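Side-chain contacts in JamJ (Lyngbya majuscula, PDB 5DOZ), which is an NADPH-binding enoyl reductase of a polyketide synthase, of the medium-chain dehydrogenase/reductase type, and is linked to cyclopropane formation: residues A[104-109]-A[276-281]; A[208-213]-A[240-245]. All blocks are in the same frame, centred on the assembly; numbering follows the deposited sequence.

Interaction 1 (A[104-109]-A[276-281]); sequences GCHDAF and DLLEEF. With NDP (NADPH dihydro-nicotinamide-adenine-dinucleotide phosphate), chain E.
The start of helix 277-283, which carries a capped N-terminus beside the nicotinamide of NADPH, meets the loop after strand 99-103 chiefly through one side chain, L278. Its CB points at G104, and the CA atoms of G104 and L278 lie 5.9 Å apart. Both methyls of L278 lie against the same side of the glycine: CD1 is 3.7 Å from G104 O and equally near G104 CA, while CD2 is 3.9 Å from G104 CA. G104 has a positive phi, 89°, a backbone shape that favours glycine. H106 and L278 slide past each other in opposite directions; with H106 CG anti to the carbonyl carbon (chi1 -57°), the imidazole end swings nearer the helix than its CB suggests, and CE1 lies 4.1 Å from L278 CD1, a loose oblique approach.

In this medium-chain dehydrogenase/reductase fold the loop belongs to the GroES-like part and the helix follows the last strand, 271-274, of the Rossmann sheet, so the contact bridges the two parts at the cofactor cleft. D276 is the N-cap: its OD1 accepts from E279 N at 3.1 Å, with the donor above the carboxylate plane. Next to it, L277 N donates to the carboxamide O7N of NADPH at 2.8 Å, nearly straight at 164°. Y288 of helix 287-293 also packs on both L277 and L278, and F281 stacks its ring on that same tyrosine.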
# COMPACT_ATOMS: atom_id res chain seq x y z
N GLY A 104 8.74 -2.95 2.60
CA GLY A 104 9.56 -1.81 2.20
C GLY A 104 10.88 -2.11 1.51
O GLY A 104 11.75 -1.25 1.45
N CYS A 105 11.02 -3.34 1.01
CA CYS A 105 12.15 -3.70 0.17
C CYS A 105 11.85 -3.26 -1.26
O CYS A 105 10.77 -2.75 -1.54
CB CYS A 105 12.37 -5.21 0.23
SG CYS A 105 10.94 -6.17 -0.32
N HIS A 106 12.81 -3.44 -2.17
CA HIS A 106 12.63 -3.06 -3.57
C HIS A 106 12.72 -4.24 -4.54
O HIS A 106 12.49 -4.08 -5.74
CB HIS A 106 13.63 -1.98 -3.99
CG HIS A 106 13.56 -0.74 -3.14
ND1 HIS A 106 12.45 0.07 -3.10
CD2 HIS A 106 14.47 -0.19 -2.30
CE1 HIS A 106 12.68 1.08 -2.27
NE2 HIS A 106 13.90 0.95 -1.78
N ASP A 107 13.02 -5.43 -4.02
CA ASP A 107 13.27 -6.59 -4.87
C ASP A 107 12.55 -7.86 -4.40
O ASP A 107 13.11 -8.96 -4.49
CB ASP A 107 14.78 -6.85 -5.00
CG ASP A 107 15.47 -6.95 -3.65
OD1 ASP A 107 14.79 -6.87 -2.60
OD2 ASP A 107 16.71 -7.13 -3.65
N ALA A 108 11.31 -7.71 -3.94
CA ALA A 108 10.55 -8.85 -3.42
C ALA A 108 10.27 -9.92 -4.47
O ALA A 108 10.15 -11.11 -4.14
CB ALA A 108 9.26 -8.39 -2.75
N PHE A 109 10.18 -9.51 -5.74
CA PHE A 109 10.02 -10.46 -6.85
C PHE A 109 11.35 -11.13 -7.21
O PHE A 109 11.88 -10.98 -8.31
CB PHE A 109 9.38 -9.78 -8.08
CG PHE A 109 7.88 -9.58 -7.96
CD1 PHE A 109 7.01 -10.67 -7.91
CD2 PHE A 109 7.34 -8.29 -7.91
CE1 PHE A 109 5.64 -10.48 -7.82
CE2 PHE A 109 5.97 -8.10 -7.82
CZ PHE A 109 5.12 -9.19 -7.77
N ASP A 276 5.05 9.50 2.22
CA ASP A 276 5.52 8.31 1.51
C ASP A 276 5.99 7.35 2.59
O ASP A 276 6.97 7.63 3.29
CB ASP A 276 6.66 8.71 0.56
CG ASP A 276 7.37 7.51 -0.08
OD1 ASP A 276 7.49 6.44 0.56
OD2 ASP A 276 7.84 7.67 -1.23
N LEU A 277 5.30 6.22 2.74
CA LEU A 277 5.56 5.27 3.83
C LEU A 277 7.03 4.87 3.96
O LEU A 277 7.58 4.91 5.06
CB LEU A 277 4.67 4.01 3.69
CG LEU A 277 4.70 2.96 4.81
CD1 LEU A 277 4.05 3.48 6.09
CD2 LEU A 277 4.02 1.67 4.35
N LEU A 278 7.65 4.49 2.85
CA LEU A 278 9.05 4.04 2.87
C LEU A 278 10.01 5.19 3.16
O LEU A 278 11.08 4.98 3.73
CB LEU A 278 9.45 3.30 1.59
CG LEU A 278 8.54 2.28 0.88
CD1 LEU A 278 9.38 1.27 0.11
CD2 LEU A 278 7.55 1.56 1.80
N GLU A 279 9.60 6.40 2.77
CA GLU A 279 10.31 7.63 3.13
C GLU A 279 10.24 7.86 4.65
O GLU A 279 11.21 8.30 5.26
CB GLU A 279 9.73 8.82 2.35
CG GLU A 279 10.17 10.21 2.77
CD GLU A 279 9.45 11.32 2.00
OE1 GLU A 279 9.14 11.14 0.80
OE2 GLU A 279 9.18 12.39 2.60
N GLU A 280 9.09 7.53 5.25
CA GLU A 280 8.91 7.62 6.71
C GLU A 280 9.74 6.60 7.48
O GLU A 280 10.20 6.87 8.59
CB GLU A 280 7.43 7.52 7.09
CG GLU A 280 6.55 8.66 6.56
CD GLU A 280 7.09 10.05 6.89
OE1 GLU A 280 7.79 10.21 7.91
OE2 GLU A 280 6.80 10.98 6.12
N PHE A 281 9.92 5.41 6.90
CA PHE A 281 10.80 4.40 7.47
C PHE A 281 12.27 4.84 7.37
O PHE A 281 13.06 4.59 8.28
CB PHE A 281 10.57 3.04 6.82
CG PHE A 281 11.64 2.03 7.13
CD1 PHE A 281 11.64 1.33 8.33
CD2 PHE A 281 12.66 1.78 6.20
CE1 PHE A 281 12.64 0.40 8.60
CE2 PHE A 281 13.65 0.85 6.48
CZ PHE A 281 13.64 0.17 7.68
PA NDP E . -4.54 -0.22 -6.45
O1A NDP E . -4.08 -0.41 -7.88
O2A NDP E . -5.01 -1.40 -5.64
O5B NDP E . -5.75 0.84 -6.43
C5B NDP E . -6.01 1.70 -7.53
C4B NDP E . -7.50 2.00 -7.50
O4B NDP E . -7.73 3.28 -8.10
C3B NDP E . -8.33 1.00 -8.29
O3B NDP E . -8.87 -0.04 -7.47
C2B NDP E . -9.47 1.84 -8.82
O2B NDP E . -10.57 1.69 -7.93
C1B NDP E . -9.01 3.28 -8.73
N9A NDP E . -8.88 3.89 -10.07
C8A NDP E . -8.34 3.32 -11.16
N7A NDP E . -8.39 4.17 -12.21
C5A NDP E . -8.98 5.30 -11.79
C6A NDP E . -9.35 6.61 -12.38
N6A NDP E . -9.09 6.88 -13.68
N1A NDP E . -9.96 7.52 -11.59
C2A NDP E . -10.23 7.27 -10.29
N3A NDP E . -9.92 6.11 -9.69
C4A NDP E . -9.31 5.11 -10.38
O3 NDP E . -3.40 0.59 -5.65
PN NDP E . -3.23 0.71 -4.05
O1N NDP E . -4.57 0.67 -3.38
O2N NDP E . -2.15 -0.25 -3.62
O5D NDP E . -2.64 2.20 -3.87
C5D NDP E . -3.35 3.35 -4.35
C4D NDP E . -2.38 4.51 -4.58
O4D NDP E . -1.60 4.78 -3.41
C3D NDP E . -1.37 4.22 -5.68
O3D NDP E . -1.19 5.42 -6.42
C2D NDP E . -0.10 3.84 -4.94
O2D NDP E . 1.10 4.07 -5.69
C1D NDP E . -0.20 4.70 -3.69
N1N NDP E . 0.50 4.12 -2.55
C2N NDP E . 1.29 4.92 -1.82
C3N NDP E . 1.77 4.54 -0.58
C7N NDP E . 2.44 5.55 0.31
O7N NDP E . 3.27 5.21 1.13
N7N NDP E . 2.10 6.83 0.17
C4N NDP E . 1.75 3.07 -0.18
C5N NDP E . 0.78 2.34 -0.98
C6N NDP E . 0.26 2.84 -2.17
P2B NDP E . -12.07 1.99 -8.41
O1X NDP E . -12.29 1.06 -9.58
O2X NDP E . -12.85 1.66 -7.18
O3X NDP E . -12.07 3.45 -8.77

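Interaction 2 (A[208-213]-A[240-245])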
# COMPACT_ATOMS: atom_id res chain seq x y z
N THR A 208 -16.22 13.71 -10.44
CA THR A 208 -15.97 14.68 -9.38
C THR A 208 -17.25 15.09 -8.65
O THR A 208 -17.19 15.85 -7.69
CB THR A 208 -15.22 15.94 -9.89
OG1 THR A 208 -15.72 16.31 -11.18
CG2 THR A 208 -13.73 15.65 -9.99
N GLU A 209 -18.38 14.56 -9.09
CA GLU A 209 -19.68 14.87 -8.50
C GLU A 209 -19.87 14.34 -7.07
O GLU A 209 -20.91 14.56 -6.45
CB GLU A 209 -20.81 14.38 -9.41
CG GLU A 209 -20.95 12.86 -9.50
CD GLU A 209 -21.89 12.41 -10.60
OE1 GLU A 209 -22.96 13.03 -10.77
OE2 GLU A 209 -21.55 11.42 -11.29
N PHE A 210 -18.85 13.65 -6.54
CA PHE A 210 -18.90 13.14 -5.16
C PHE A 210 -18.95 14.29 -4.16
O PHE A 210 -19.55 14.17 -3.09
CB PHE A 210 -17.71 12.20 -4.85
CG PHE A 210 -16.37 12.88 -4.84
CD1 PHE A 210 -15.88 13.48 -3.68
CD2 PHE A 210 -15.59 12.93 -6.00
CE1 PHE A 210 -14.65 14.12 -3.68
CE2 PHE A 210 -14.36 13.57 -6.00
CZ PHE A 210 -13.89 14.17 -4.84
N ALA A 211 -18.34 15.41 -4.54
CA ALA A 211 -18.27 16.61 -3.70
C ALA A 211 -19.65 17.14 -3.33
O ALA A 211 -19.93 17.39 -2.16
CB ALA A 211 -17.44 17.69 -4.38
N ASN A 212 -20.51 17.30 -4.34
CA ASN A 212 -21.87 17.77 -4.13
C ASN A 212 -22.72 16.80 -3.32
O ASN A 212 -23.50 17.21 -2.46
CB ASN A 212 -22.54 18.10 -5.46
CG ASN A 212 -21.99 19.36 -6.09
OD1 ASN A 212 -21.34 20.18 -5.43
ND2 ASN A 212 -22.25 19.53 -7.39
N GLU A 213 -22.55 15.51 -3.61
CA GLU A 213 -23.25 14.44 -2.88
C GLU A 213 -22.87 14.44 -1.40
O GLU A 213 -23.73 14.30 -0.53
CB GLU A 213 -22.94 13.08 -3.52
CG GLU A 213 -23.48 12.92 -4.94
CD GLU A 213 -22.85 11.78 -5.72
OE1 GLU A 213 -21.71 11.37 -5.40
OE2 GLU A 213 -23.48 11.28 -6.67
N LEU A 240 -10.79 19.32 -1.22
CA LEU A 240 -10.78 20.45 -0.29
C LEU A 240 -12.19 20.94 0.03
O LEU A 240 -12.48 21.28 1.17
CB LEU A 240 -9.93 21.61 -0.83
CG LEU A 240 -8.44 21.39 -1.09
CD1 LEU A 240 -7.80 22.70 -1.53
CD2 LEU A 240 -7.71 20.84 0.12
N ASP A 241 -13.07 20.96 -0.98
CA ASP A 241 -14.46 21.42 -0.80
C ASP A 241 -15.25 20.56 0.19
O ASP A 241 -16.06 21.09 0.96
CB ASP A 241 -15.20 21.47 -2.14
CG ASP A 241 -14.59 22.45 -3.12
OD1 ASP A 241 -13.63 23.17 -2.75
OD2 ASP A 241 -15.08 22.51 -4.27
N VAL A 242 -15.02 19.25 0.18
CA VAL A 242 -15.74 18.34 1.08
C VAL A 242 -15.08 18.21 2.45
O VAL A 242 -15.64 17.58 3.35
CB VAL A 242 -15.95 16.93 0.46
CG1 VAL A 242 -16.88 17.01 -0.74
CG2 VAL A 242 -14.63 16.27 0.08
N LEU A 243 -13.91 18.81 2.60
CA LEU A 243 -13.16 18.75 3.85
C LEU A 243 -13.73 19.77 4.84
O LEU A 243 -13.85 20.96 4.52
CB LEU A 243 -11.68 19.00 3.58
CG LEU A 243 -10.55 18.41 4.43
CD1 LEU A 243 -10.83 16.99 4.91
CD2 LEU A 243 -9.26 18.45 3.64
N ALA A 244 -14.10 19.30 6.03
CA ALA A 244 -14.67 20.13 7.08
C ALA A 244 -13.68 21.18 7.60
O ALA A 244 -12.51 21.18 7.21
CB ALA A 244 -15.17 19.26 8.23
N LEU A 245 -14.15 22.06 8.48
CA LEU A 245 -13.28 23.03 9.11
C LEU A 245 -12.29 22.30 10.01
O LEU A 245 -12.70 21.46 10.82
CB LEU A 245 -14.07 24.09 9.89
CG LEU A 245 -13.31 25.32 10.39
CD1 LEU A 245 -12.87 26.20 9.22
CD2 LEU A 245 -14.15 26.12 11.38
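The first turn of helix 210-218 faces the last turn of helix 235-242, with the CA atoms of A211 and V242 5.7 Å apart and no hydrogen bond between the two segments. V242 does the reaching: its CB points at the other helix and each of its methyls finds a different partner. CG1, set anti to the carbonyl carbon (chi1 -66°), presses on the A211 backbone, 3.3 Å from A211 CA and 3.4 Å from A211 O, a close fit of a methyl on the backbone. The A211 methyl lies beside this same branch, its CB 3.7 Å from V242 CG1.

The second methyl, CG2, sits between the backbone N and the carbonyl carbon and meets F210 at the ring edge, near the ring plane, at 4.3 Å from CE1. F210 starts off pointing past the other helix, but its ring end comes closer. All three touching residues are buried and the side-chain contacts are apolar.

Both helices belong to the Rossmann part: helix 210-218 leads from strand 201-204 into strand 223-228, and helix 235-242 leads from that strand towards strand 247-251. V242 also packs on I226 of strand 223-228, while F210 meets H161 edge-to-face and rests against K238 and N239 one turn back along helix 235-242.

Interaction 2 is nested in sequence inside the long loop closed by interaction 1, yet the two do not touch: their centres are 32 Å apart and their nearest atoms about 17 Å. Interaction 1 is a surface contact that joins the GroES-like and Rossmann parts at the nicotinamide end of the cleft, where leucine methyls meet a glycine backbone beside polar capping and cofactor bonds. Interaction 2 is buried, lies wholly within the Rossmann part and rests on apolar side chains and one methyl against a helix backbone. They share no helix, but helix 277-283 follows strand 271-274, outermost in this chain's parallel sheet, whose strand 223-228 lies between the helices of interaction 2 in sequence.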